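Local atomic coordinates of putative sugar binding protein (Salmonella enterica subsp. enterica serovar Typhimurium, PDB entry 3KNZ), a protein that probably binds sugar derivatives through its SIS (sugar isomerase) fold, although its exact substrate and activity remain putative. Residues L31-E36 with T147-E152; L25-M30 with T165-M170; L172-A177 with Q181-E186; R119-N122 with I126-S129; P203-A208 with V326-I331. All coordinates share one frame; numbering follows the deposited sequence.

Interaction 1 (L31-E36 with T147-E152); sequences LTQTRE and TVPCGE
Gln-33 and Pro-149 bring the two backbones nearest each other, with their CA atoms 9.6 Å apart, so side chains must span the gap. The contact lies in the SIS fold, where the chain leaves edge strand 144-145 of the parallel sheet. It joins the turn after helix 15-32 to the loop after that strand. Pro-149 is the centre of an inverse gamma turn, and its ring points toward segment 31-36.

Gln-33 reaches the ring through an extended chain beyond CG. Its OE1 lies 3.6 Å from Pro-149 CG and 3.8 Å from Pro-149 CB. This is van der Waals contact, with the amide oxygen laid against carbon atoms.

Arg-35 comes from the same segment but takes a bent path. Its CG lies beside the backbone N and anti to the carbonyl carbon (chi1 -60°), and the chain turns again at chi2 and chi3. The guanidinium meets the proline ring obliquely, through NH1. That nitrogen is 3.8 Å from Pro-149 CD and 3.9 Å from Pro-149 CG.

The polar partners of Arg-35 lie outside the two segments. NH1 reaches Asn-168 of helix 161-179, and NH2 forms a salt bridge with Asp-37 OD2. These two partners, gripping different nitrogens, probably fix the rotation of the guanidinium against the proline. Met-30 and Asn-168 also touch the Pro-149 ring. Arg-35 NH2 also lies 3.4 Å from Thr-147 O, at an angle too poor for a hydrogen bond.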
# COMPACT_ATOMS: atom_id res chain seq x y z
N LEU A 31 -2.29 13.44 -27.15
CA LEU A 31 -0.94 13.36 -27.71
C LEU A 31 -0.57 14.57 -28.57
O LEU A 31 0.60 14.91 -28.68
CB LEU A 31 -0.78 12.11 -28.59
CG LEU A 31 -0.91 10.76 -27.91
CD1 LEU A 31 -0.70 9.65 -28.95
CD2 LEU A 31 0.10 10.65 -26.78
N THR A 32 -1.57 15.20 -29.17
CA THR A 32 -1.32 16.32 -30.07
C THR A 32 -1.52 17.69 -29.40
O THR A 32 -1.32 18.72 -30.04
CB THR A 32 -2.23 16.22 -31.31
OG1 THR A 32 -3.59 16.47 -30.93
CG2 THR A 32 -2.11 14.82 -31.93
N GLN A 33 -1.90 17.71 -28.12
CA GLN A 33 -2.10 18.96 -27.39
C GLN A 33 -0.77 19.55 -26.92
O GLN A 33 0.10 18.81 -26.44
CB GLN A 33 -2.99 18.75 -26.17
CG GLN A 33 -4.44 18.35 -26.45
CD GLN A 33 -5.24 18.06 -25.18
OE1 GLN A 33 -4.72 18.14 -24.06
NE2 GLN A 33 -6.51 17.72 -25.34
N THR A 34 -0.62 20.86 -27.04
CA THR A 34 0.56 21.54 -26.52
C THR A 34 0.25 21.77 -25.05
O THR A 34 -0.77 22.37 -24.70
CB THR A 34 0.83 22.89 -27.18
OG1 THR A 34 -0.30 23.74 -26.97
CG2 THR A 34 1.08 22.72 -28.68
N ARG A 35 1.12 21.28 -24.18
CA ARG A 35 0.87 21.35 -22.76
C ARG A 35 1.87 22.29 -22.09
O ARG A 35 2.83 21.84 -21.48
CB ARG A 35 0.98 19.94 -22.18
CG ARG A 35 -0.02 18.96 -22.78
CD ARG A 35 -1.44 19.29 -22.35
NE ARG A 35 -1.53 19.34 -20.89
CZ ARG A 35 -1.85 18.32 -20.09
NH1 ARG A 35 -2.15 17.13 -20.60
NH2 ARG A 35 -1.88 18.50 -18.78
N GLU A 36 1.63 23.59 -22.22
CA GLU A 36 2.52 24.57 -21.60
C GLU A 36 2.55 24.36 -20.09
O GLU A 36 3.58 24.58 -19.46
CB GLU A 36 2.09 26.01 -21.92
CG GLU A 36 2.12 26.37 -23.42
CD GLU A 36 3.49 26.20 -24.08
OE1 GLU A 36 4.30 25.35 -23.64
OE2 GLU A 36 3.75 26.90 -25.09
N THR A 147 -4.08 20.11 -14.62
CA THR A 147 -5.38 19.49 -14.83
C THR A 147 -5.37 18.43 -15.93
O THR A 147 -4.76 18.62 -16.98
CB THR A 147 -6.44 20.55 -15.22
OG1 THR A 147 -6.38 21.66 -14.32
CG2 THR A 147 -7.85 19.94 -15.21
N VAL A 148 -6.04 17.31 -15.66
CA VAL A 148 -6.23 16.26 -16.66
C VAL A 148 -7.34 16.79 -17.58
O VAL A 148 -8.45 17.09 -17.12
CB VAL A 148 -6.66 14.92 -16.02
CG1 VAL A 148 -6.86 13.84 -17.09
CG2 VAL A 148 -5.64 14.45 -14.98
N PRO A 149 -7.04 16.94 -18.89
CA PRO A 149 -7.98 17.50 -19.88
C PRO A 149 -9.15 16.59 -20.23
O PRO A 149 -9.09 15.88 -21.24
CB PRO A 149 -7.08 17.74 -21.10
CG PRO A 149 -5.97 16.77 -20.97
CD PRO A 149 -5.75 16.57 -19.50
N CYS A 150 -10.21 16.65 -19.44
CA CYS A 150 -11.36 15.78 -19.64
C CYS A 150 -12.60 16.44 -20.24
O CYS A 150 -13.52 15.74 -20.64
CB CYS A 150 -11.71 15.08 -18.32
SG CYS A 150 -10.42 13.91 -17.81
N GLY A 151 -12.64 17.77 -20.29
CA GLY A 151 -13.76 18.46 -20.95
C GLY A 151 -14.95 18.98 -20.14
O GLY A 151 -15.39 20.11 -20.35
N GLU A 152 -15.51 18.16 -19.26
CA GLU A 152 -16.67 18.58 -18.46
C GLU A 152 -16.62 17.99 -17.05
O GLU A 152 -17.46 18.33 -16.21
CB GLU A 152 -17.98 18.18 -19.14
CG GLU A 152 -18.27 18.89 -20.46
CD GLU A 152 -19.63 18.52 -21.03

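Interaction 2 (L25-M30 with T165-M170)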
# COMPACT_ATOMS: atom_id res chain seq x y z
N LEU A 25 -10.16 7.73 -28.66
CA LEU A 25 -10.10 9.00 -29.37
C LEU A 25 -9.69 10.13 -28.42
O LEU A 25 -8.92 11.02 -28.81
CB LEU A 25 -11.44 9.31 -30.05
CG LEU A 25 -11.53 10.62 -30.86
CD1 LEU A 25 -10.35 10.79 -31.81
CD2 LEU A 25 -12.85 10.67 -31.62
N ARG A 26 -10.18 10.11 -27.18
CA ARG A 26 -9.79 11.13 -26.20
C ARG A 26 -8.28 11.07 -25.95
O ARG A 26 -7.62 12.10 -25.84
CB ARG A 26 -10.54 10.94 -24.87
CG ARG A 26 -12.06 11.17 -24.90
CD ARG A 26 -12.46 12.61 -25.17
NE ARG A 26 -12.37 12.98 -26.58
CZ ARG A 26 -13.36 12.83 -27.47
NH1 ARG A 26 -14.52 12.32 -27.11
NH2 ARG A 26 -13.19 13.19 -28.73
N LEU A 27 -7.75 9.85 -25.87
CA LEU A 27 -6.32 9.66 -25.60
C LEU A 27 -5.46 10.14 -26.76
O LEU A 27 -4.40 10.73 -26.54
CB LEU A 27 -6.03 8.20 -25.28
CG LEU A 27 -6.65 7.69 -23.98
CD1 LEU A 27 -6.32 6.20 -23.77
CD2 LEU A 27 -6.17 8.51 -22.79
N LEU A 28 -5.90 9.88 -27.98
CA LEU A 28 -5.16 10.31 -29.17
C LEU A 28 -5.07 11.84 -29.20
O LEU A 28 -4.01 12.40 -29.48
CB LEU A 28 -5.83 9.79 -30.44
CG LEU A 28 -5.65 8.30 -30.76
CD1 LEU A 28 -6.73 7.79 -31.70
CD2 LEU A 28 -4.25 8.01 -31.31
N GLU A 29 -6.18 12.50 -28.90
CA GLU A 29 -6.21 13.97 -28.85
C GLU A 29 -5.16 14.52 -27.89
O GLU A 29 -4.51 15.51 -28.19
CB GLU A 29 -7.60 14.46 -28.44
CG GLU A 29 -8.66 14.27 -29.51
CD GLU A 29 -10.08 14.40 -28.98
OE1 GLU A 29 -10.26 14.36 -27.74
OE2 GLU A 29 -11.01 14.50 -29.80
N MSE A 30 -5.00 13.88 -26.74
CA MSE A 30 -4.04 14.36 -25.74
C MSE A 30 -2.61 14.36 -26.24
O MSE A 30 -1.81 15.18 -25.80
CB MSE A 30 -4.15 13.53 -24.45
CG MSE A 30 -5.41 13.81 -23.66
SE MSE A 30 -5.45 12.84 -21.99
CE MSE A 30 -3.86 13.57 -21.14
N THR A 165 -5.50 9.93 -16.72
CA THR A 165 -4.61 10.30 -15.62
C THR A 165 -3.26 9.67 -15.82
O THR A 165 -2.24 10.33 -15.65
CB THR A 165 -5.19 9.90 -14.25
OG1 THR A 165 -6.46 10.53 -14.08
CG2 THR A 165 -4.26 10.32 -13.12
N VAL A 166 -3.25 8.40 -16.20
CA VAL A 166 -2.00 7.70 -16.45
C VAL A 166 -1.27 8.38 -17.61
O VAL A 166 -0.06 8.56 -17.55
CB VAL A 166 -2.21 6.20 -16.76
CG1 VAL A 166 -0.89 5.56 -17.25
CG2 VAL A 166 -2.77 5.47 -15.52
N LEU A 167 -2.00 8.76 -18.65
CA LEU A 167 -1.36 9.44 -19.78
C LEU A 167 -0.84 10.82 -19.38
O LEU A 167 0.28 11.20 -19.76
CB LEU A 167 -2.32 9.55 -20.97
CG LEU A 167 -1.72 10.26 -22.19
CD1 LEU A 167 -0.40 9.62 -22.59
CD2 LEU A 167 -2.71 10.28 -23.37
N ASN A 168 -1.63 11.55 -18.60
CA ASN A 168 -1.24 12.87 -18.11
C ASN A 168 0.10 12.78 -17.38
O ASN A 168 1.03 13.52 -17.69
CB ASN A 168 -2.32 13.43 -17.17
CG ASN A 168 -2.35 14.94 -17.13
OD1 ASN A 168 -2.41 15.59 -18.17
ND2 ASN A 168 -2.36 15.51 -15.93
N LEU A 169 0.21 11.85 -16.44
CA LEU A 169 1.46 11.61 -15.69
C LEU A 169 2.64 11.28 -16.60
O LEU A 169 3.77 11.72 -16.35
CB LEU A 169 1.27 10.46 -14.69
CG LEU A 169 0.50 10.75 -13.41
CD1 LEU A 169 -0.09 9.48 -12.83
CD2 LEU A 169 1.39 11.47 -12.39
N MSE A 170 2.40 10.47 -17.63
CA MSE A 170 3.45 10.08 -18.57
C MSE A 170 3.92 11.26 -19.43
O MSE A 170 5.11 11.37 -19.75
CB MSE A 170 2.99 8.92 -19.46
CG MSE A 170 2.88 7.59 -18.72
SE MSE A 170 2.29 6.16 -19.85
CE MSE A 170 2.61 4.65 -18.65
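Asn-168 OD1 accepts a hydrogen bond from Arg-35 NH1 and also meets Met-30 CE at 3.9 Å. Amide ND2 is bonded to Leu-146 O. The amide is thus probably held in one orientation. Met-30 crosses it at about a right angle.

Met-30 reaches this point because its chain bends at the last torsion (chi3 60°). The selenium of this selenomethionine lies 4.0 Å from Leu-167 CD2, and Met-30 CB lies 3.7 Å from the same methyl. The two side chains slide past each other in opposite directions.

Leu-167 carries most of the contact on its helix. Its CG lies opposite the backbone N (chi1 179°), which carries CD2 toward the facing helix. There CD2 meets Leu-27 O at 3.6 Å and Leu-27 CD2 at 3.9 Å. One methyl thus touches both contacting residues of segment 25-30.

On helix 15-32, clear of this contact, Arg-26 NE and NH2 grip Glu-29 OE1 and OE2 side-on, each at 2.8 Å. The helix segments run nearly parallel (14°), with axes 10.8 Å apart. Helix 161-179 also packs on helix 59-76, and on helix 326-339, where Phe-327 touches Leu-167. Helix 15-32 is backed by helix 185-215, where Phe-199 touches Leu-27 and Leu-28.

Interaction 3 (L172-A177 with Q181-E186)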
# COMPACT_ATOMS: atom_id res chain seq x y z
N LEU A 172 3.93 14.34 -18.42
CA LEU A 172 4.74 15.18 -17.55
C LEU A 172 6.19 14.68 -17.59
O LEU A 172 7.12 15.48 -17.74
CB LEU A 172 4.20 15.20 -16.12
CG LEU A 172 5.03 16.00 -15.10
CD1 LEU A 172 5.27 17.42 -15.59
CD2 LEU A 172 4.37 16.01 -13.73
N ALA A 173 6.37 13.37 -17.48
CA ALA A 173 7.70 12.74 -17.51
C ALA A 173 8.45 13.07 -18.80
O ALA A 173 9.66 13.31 -18.77
CB ALA A 173 7.58 11.23 -17.34
N LEU A 174 7.73 13.07 -19.92
CA LEU A 174 8.31 13.42 -21.21
C LEU A 174 8.69 14.90 -21.26
O LEU A 174 9.68 15.27 -21.92
CB LEU A 174 7.37 13.06 -22.37
CG LEU A 174 7.53 11.64 -22.93
CD1 LEU A 174 7.96 10.63 -21.87
CD2 LEU A 174 6.27 11.19 -23.66
N ALA A 175 7.91 15.73 -20.57
CA ALA A 175 8.20 17.16 -20.50
C ALA A 175 9.48 17.38 -19.70
O ALA A 175 10.33 18.19 -20.09
CB ALA A 175 7.03 17.92 -19.88
N VAL A 176 9.64 16.65 -18.59
CA VAL A 176 10.84 16.77 -17.77
C VAL A 176 12.07 16.29 -18.54
O VAL A 176 13.12 16.93 -18.49
CB VAL A 176 10.70 16.00 -16.43
CG1 VAL A 176 12.05 15.91 -15.71
CG2 VAL A 176 9.64 16.64 -15.53
N ALA A 177 11.92 15.18 -19.25
CA ALA A 177 13.03 14.64 -20.05
C ALA A 177 13.42 15.63 -21.16
O ALA A 177 14.60 15.78 -21.49
CB ALA A 177 12.68 13.27 -20.64
N GLN A 181 17.02 17.99 -21.62
CA GLN A 181 17.69 17.53 -22.84
C GLN A 181 18.10 16.05 -22.82
O GLN A 181 19.19 15.69 -23.27
CB GLN A 181 18.90 18.42 -23.16
CG GLN A 181 18.53 19.88 -23.42
CD GLN A 181 19.66 20.67 -24.04
OE1 GLN A 181 20.71 20.12 -24.39
NE2 GLN A 181 19.45 21.98 -24.20
N ARG A 182 17.21 15.20 -22.31
CA ARG A 182 17.44 13.75 -22.28
C ARG A 182 16.45 13.00 -23.17
O ARG A 182 16.39 11.78 -23.15
CB ARG A 182 17.37 13.21 -20.85
CG ARG A 182 18.55 13.63 -19.96
CD ARG A 182 18.44 13.07 -18.55
NE ARG A 182 17.25 13.57 -17.86
CZ ARG A 182 16.08 12.93 -17.79
NH1 ARG A 182 15.92 11.74 -18.37
NH2 ARG A 182 15.07 13.49 -17.14
N LEU A 183 15.67 13.75 -23.94
CA LEU A 183 14.70 13.18 -24.87
C LEU A 183 14.77 13.95 -26.19
O LEU A 183 14.19 15.03 -26.30
CB LEU A 183 13.28 13.27 -24.30
CG LEU A 183 12.14 12.73 -25.16
CD1 LEU A 183 12.18 11.21 -25.23
CD2 LEU A 183 10.80 13.20 -24.63
N ASP A 184 15.49 13.42 -27.17
CA ASP A 184 15.59 14.12 -28.45
C ASP A 184 14.34 13.88 -29.32
O ASP A 184 13.42 13.15 -28.93
CB ASP A 184 16.90 13.78 -29.18
CG ASP A 184 17.00 12.31 -29.58
OD1 ASP A 184 15.96 11.65 -29.75
OD2 ASP A 184 18.15 11.83 -29.74
N GLY A 185 14.32 14.52 -30.48
CA GLY A 185 13.20 14.43 -31.41
C GLY A 185 12.83 13.01 -31.79
O GLY A 185 11.65 12.66 -31.80
N GLU A 186 13.82 12.19 -32.11
CA GLU A 186 13.55 10.82 -32.51
C GLU A 186 12.90 9.99 -31.40
O GLU A 186 11.98 9.23 -31.65
CB GLU A 186 14.81 10.11 -32.97
CG GLU A 186 15.37 10.64 -34.24
CD GLU A 186 16.29 9.65 -34.89
OE1 GLU A 186 17.20 10.09 -35.62
OE2 GLU A 186 16.11 8.43 -34.66
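Leu-183 carries its CG trans to the backbone N (chi1 179°), which lays the branched end against Leu-174. Arg-182 is straight at chi2 and then bends at chi3 (-62°). The bend folds its guanidinium back over Ala-177. Both residues follow Gln-181, whose positive phi makes it the C-prime residue of the Schellman motif that ends helix 161-179.

One of the motif's two bonds runs from Arg-182 N to Ala-177 O, at 2.8 Å. The bond is fairly straight, with an N-H...O angle of 163°, and the donor comes nearly along the C=O axis. Next to this bond, Ala-177 CB and Leu-183 CB pack at 3.7 Å. Leu-183 CD2 reaches back toward the N terminus of the helix, to Leu-174 O at 3.6 Å and Leu-174 CG at 4.0 Å. A hydrophobic contact thus accompanies the reversal of the chain.

Over one face of the guanidinium lies Ala-177 CA, 3.7 Å from Arg-182 NH2. Val-176 CG1 sits at the edge, near the plane, 4.1 Å from the same nitrogen. NH2 also bonds Trp-75 O and Gln-180 OE1, so two oxygens hold this nitrogen.

Asp-184 is the N-cap of helix 185-215, which begins directly after the turn. The turn therefore links two long helices. Helix 59-76 lies against Ala-173, Leu-174 and Ala-177, while helix 36-47 packs on Ala-175 and Val-176.

Interaction 4 (R119-N122 with I126-S129)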
# COMPACT_ATOMS: atom_id res chain seq x y z
N ARG A 119 0.66 20.70 3.45
CA ARG A 119 1.75 20.36 4.35
C ARG A 119 3.09 20.39 3.63
O ARG A 119 4.08 20.86 4.18
CB ARG A 119 1.53 19.00 5.02
CG ARG A 119 0.42 19.00 6.06
CD ARG A 119 0.41 17.72 6.88
NE ARG A 119 0.30 16.52 6.05
CZ ARG A 119 -0.85 15.97 5.66
NH1 ARG A 119 -2.01 16.51 6.01
NH2 ARG A 119 -0.83 14.88 4.91
N ALA A 120 3.10 19.91 2.39
CA ALA A 120 4.33 19.90 1.60
C ALA A 120 4.74 21.32 1.26
O ALA A 120 5.92 21.67 1.29
CB ALA A 120 4.13 19.09 0.32
N ARG A 121 3.76 22.15 0.97
CA ARG A 121 4.02 23.52 0.58
C ARG A 121 4.60 24.33 1.75
O ARG A 121 5.52 25.12 1.56
CB ARG A 121 2.74 24.17 0.06
CG ARG A 121 2.96 25.25 -0.97
CD ARG A 121 1.64 25.82 -1.42
NE ARG A 121 1.75 26.53 -2.68
CZ ARG A 121 0.73 27.13 -3.29
NH1 ARG A 121 -0.47 27.11 -2.73
NH2 ARG A 121 0.91 27.75 -4.44
N ASN A 122 4.09 24.10 2.95
CA ASN A 122 4.53 24.84 4.12
C ASN A 122 5.98 24.59 4.50
O ASN A 122 6.58 25.37 5.24
CB ASN A 122 3.62 24.55 5.32
CG ASN A 122 2.19 25.05 5.11
OD1 ASN A 122 1.94 25.93 4.28
ND2 ASN A 122 1.25 24.49 5.88
N ILE A 126 7.68 21.86 -3.84
CA ILE A 126 6.87 22.41 -4.92
C ILE A 126 5.65 21.50 -5.04
O ILE A 126 5.78 20.28 -4.92
CB ILE A 126 7.60 22.44 -6.29
CG1 ILE A 126 8.82 23.36 -6.25
CG2 ILE A 126 6.65 22.91 -7.40
CD1 ILE A 126 10.02 22.77 -5.56
N THR A 127 4.48 22.08 -5.26
CA THR A 127 3.27 21.29 -5.40
C THR A 127 2.65 21.42 -6.79
O THR A 127 2.84 22.43 -7.47
CB THR A 127 2.21 21.70 -4.38
OG1 THR A 127 1.93 23.10 -4.52
CG2 THR A 127 2.69 21.39 -2.96
N ALA A 128 1.93 20.38 -7.19
CA ALA A 128 1.22 20.36 -8.47
C ALA A 128 -0.09 19.63 -8.27
O ALA A 128 -0.21 18.80 -7.38
CB ALA A 128 2.05 19.67 -9.53
N SER A 129 -1.08 19.93 -9.10
CA SER A 129 -2.37 19.28 -8.97
C SER A 129 -2.75 18.60 -10.26
O SER A 129 -2.47 19.10 -11.34
CB SER A 129 -3.44 20.30 -8.59
OG SER A 129 -3.56 21.30 -9.59
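The Arg-121 guanidinium has Thr-127 OG1 over one face. Its NE is 3.9 Å from that hydroxyl oxygen, a distance of contact and not of bonding. The polar partner of the group is Asp-143, which links both segments: its OD1 forms a salt bridge with Arg-121 NH2, while its OD2 accepts a hydrogen bond from Thr-127 N. This common partner probably helps keep the guanidinium in place over the hydroxyl.

Arg-121 spans this distance because its chain is stretched from CG to NE. Its CG lies trans to the backbone N, though somewhat twisted (chi1 -151°). The arginine crosses Thr-127 at about a right angle, and its CD passes OG1 at 4.1 Å.

Thr-127 points toward the helix and offers two different branches. OG1 lies between the backbone N and the carbonyl carbon (chi1 57°) and donates to Ala-141 O. The methyl CG2 takes the apolar side. It is 4.1 Å from Arg-121 CB and 4.3 Å from Ala-120 CB. The threonine therefore turns its methyl to the helix backbone region and its hydroxyl to the arginine.

The backbones come closest at Arg-121 and Ile-126, with CA atoms 6.3 Å apart. Val-101 and Leu-93 also pack on Ala-120. Together the pieces form the closing half of a beta-alpha-beta unit, in which helix 111-122 leads from strand 99-105 to strand 126-131, its parallel neighbour in the SIS domain sheet.

Interaction 5 (P203-A208 with V326-I331)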
# COMPACT_ATOMS: atom_id res chain seq x y z
N PRO A 203 -9.87 0.02 -29.75
CA PRO A 203 -11.23 -0.28 -30.19
C PRO A 203 -11.45 -1.77 -30.44
O PRO A 203 -12.51 -2.30 -30.11
CB PRO A 203 -11.36 0.52 -31.48
CG PRO A 203 -10.44 1.68 -31.27
CD PRO A 203 -9.27 1.11 -30.53
N ALA A 204 -10.46 -2.44 -31.02
CA ALA A 204 -10.57 -3.86 -31.30
C ALA A 204 -10.61 -4.63 -29.98
O ALA A 204 -11.33 -5.61 -29.85
CB ALA A 204 -9.42 -4.33 -32.17
N LEU A 205 -9.83 -4.17 -29.00
CA LEU A 205 -9.78 -4.81 -27.68
C LEU A 205 -11.11 -4.64 -26.92
O LEU A 205 -11.53 -5.54 -26.19
CB LEU A 205 -8.62 -4.25 -26.84
CG LEU A 205 -8.46 -4.76 -25.41
CD1 LEU A 205 -8.38 -6.28 -25.35
CD2 LEU A 205 -7.23 -4.13 -24.79
N VAL A 206 -11.77 -3.50 -27.11
CA VAL A 206 -13.07 -3.25 -26.48
C VAL A 206 -14.11 -4.25 -27.02
O VAL A 206 -14.91 -4.80 -26.26
CB VAL A 206 -13.55 -1.80 -26.72
CG1 VAL A 206 -14.99 -1.62 -26.25
CG2 VAL A 206 -12.63 -0.80 -26.02
N THR A 207 -14.08 -4.48 -28.33
CA THR A 207 -15.02 -5.41 -28.97
C THR A 207 -14.74 -6.85 -28.52
O THR A 207 -15.67 -7.62 -28.31
CB THR A 207 -14.93 -5.34 -30.51
OG1 THR A 207 -15.23 -4.01 -30.94
CG2 THR A 207 -15.91 -6.32 -31.17
N ALA A 208 -13.47 -7.19 -28.38
CA ALA A 208 -13.07 -8.53 -27.98
C ALA A 208 -13.38 -8.76 -26.50
O ALA A 208 -13.81 -9.84 -26.11
CB ALA A 208 -11.59 -8.75 -28.26
N VAL A 326 -0.25 -0.94 -20.32
CA VAL A 326 -1.12 -0.63 -19.19
C VAL A 326 -2.48 -0.09 -19.66
O VAL A 326 -3.49 -0.29 -18.99
CB VAL A 326 -0.43 0.35 -18.20
CG1 VAL A 326 0.84 -0.28 -17.64
CG2 VAL A 326 -0.14 1.68 -18.88
N PHE A 327 -2.51 0.56 -20.81
CA PHE A 327 -3.76 1.09 -21.35
C PHE A 327 -4.65 -0.03 -21.93
O PHE A 327 -5.85 0.17 -22.14
CB PHE A 327 -3.47 2.13 -22.44
CG PHE A 327 -2.68 3.34 -21.97
CD1 PHE A 327 -3.28 4.34 -21.22
CD2 PHE A 327 -1.35 3.49 -22.33
CE1 PHE A 327 -2.56 5.45 -20.80
CE2 PHE A 327 -0.63 4.60 -21.92
CZ PHE A 327 -1.24 5.58 -21.15
N GLU A 328 -4.06 -1.19 -22.20
CA GLU A 328 -4.78 -2.32 -22.79
C GLU A 328 -5.35 -3.29 -21.76
O GLU A 328 -6.53 -3.63 -21.82
CB GLU A 328 -3.87 -3.15 -23.71
CG GLU A 328 -3.47 -2.50 -25.02
CD GLU A 328 -2.63 -3.43 -25.89
OE1 GLU A 328 -3.11 -3.84 -26.97
OE2 GLU A 328 -1.52 -3.80 -25.47
N TYR A 329 -4.51 -3.75 -20.84
CA TYR A 329 -4.93 -4.77 -19.87
C TYR A 329 -6.02 -4.35 -18.85
O TYR A 329 -6.62 -5.22 -18.23
CB TYR A 329 -3.70 -5.37 -19.17
CG TYR A 329 -2.91 -6.28 -20.08
CD1 TYR A 329 -3.27 -7.61 -20.24
CD2 TYR A 329 -1.81 -5.81 -20.79
CE1 TYR A 329 -2.56 -8.46 -21.08
CE2 TYR A 329 -1.09 -6.65 -21.63
CZ TYR A 329 -1.48 -7.98 -21.77
OH TYR A 329 -0.79 -8.83 -22.60
N ILE A 330 -6.28 -3.06 -18.69
CA ILE A 330 -7.34 -2.62 -17.76
C ILE A 330 -8.72 -2.70 -18.42
O ILE A 330 -9.74 -2.76 -17.73
CB ILE A 330 -7.10 -1.17 -17.26
CG1 ILE A 330 -8.16 -0.76 -16.23
CG2 ILE A 330 -7.13 -0.20 -18.43
CD1 ILE A 330 -8.30 -1.71 -15.03
N ILE A 331 -8.73 -2.70 -19.75
CA ILE A 331 -9.97 -2.72 -20.54
C ILE A 331 -10.88 -3.93 -20.30
O ILE A 331 -12.08 -3.75 -20.09
CB ILE A 331 -9.66 -2.52 -22.06
CG1 ILE A 331 -9.23 -1.06 -22.29
CG2 ILE A 331 -10.89 -2.85 -22.91
CD1 ILE A 331 -8.73 -0.74 -23.67
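Leu-205 and Ile-331 cross obliquely between two nearly parallel helices, whose segment axes lie 9.9 Å apart with a crossing angle of -18°. Leu-205 points toward the facing helix, and Ile-331 points back. With CG anti to the backbone N (chi1 177°), Leu-205 places CD2 against both Glu-328 and Ile-331. Leu-205 CD2 meets Ile-331 CD1 at 3.9 Å, and Leu-205 CG meets Ile-331 CG2 at 4.0 Å.

Val-206 lies at about a right angle to Ile-331. Its CG2 touches Ile-331 CG2 at 4.1 Å. The isoleucine is therefore touched by two consecutive residues of segment 203-208, and its CG2 contacts both.

Leu-205 also reaches Glu-328. Its CD2 lies 3.7 Å from Glu-328 CB, along the aliphatic root of that side chain. It is also close to Glu-328 O, part of the helix backbone.

The carboxylate is used elsewhere. Glu-328 OE1 accepts from Val-319 N, and OE2 accepts from Asn-320 N, so both oxygens are tied to the preceding loop. Around the contact, Leu-202 touches both Glu-328 and Ile-331, while Met-20 of helix 15-32 also packs on Ile-331.

The chemistry is apolar across the interface itself. The methyls of Leu-205, Val-206 and Ile-331 join helix 185-215 to helix 326-339 by van der Waals contact. The two backbone N-H bonds to the buried acid would probably favour its ionised form.

In the fold
From the N terminus, helix 15-32 enters interaction 2 first and interaction 1 straight after. Interaction 2 closes the wider loop, to helix 161-179. Interaction 1 is nested inside it and ends in the loop after strand 144-145. Interaction 4 is nested deeper still, within one beta-alpha-beta unit. Interactions 1 and 2 touch, with centres 8 Å apart. Interaction 3 follows in series and turns helix 161-179 into helix 185-215. That helix carries the chain to interaction 5, which closes a long loop that contains the second parallel sheet. Phe-327 there touches Val-166 and Met-170 of interaction 2. Interactions 4 and 5 lie on opposite sides of the chain's centre. None of the loops cross.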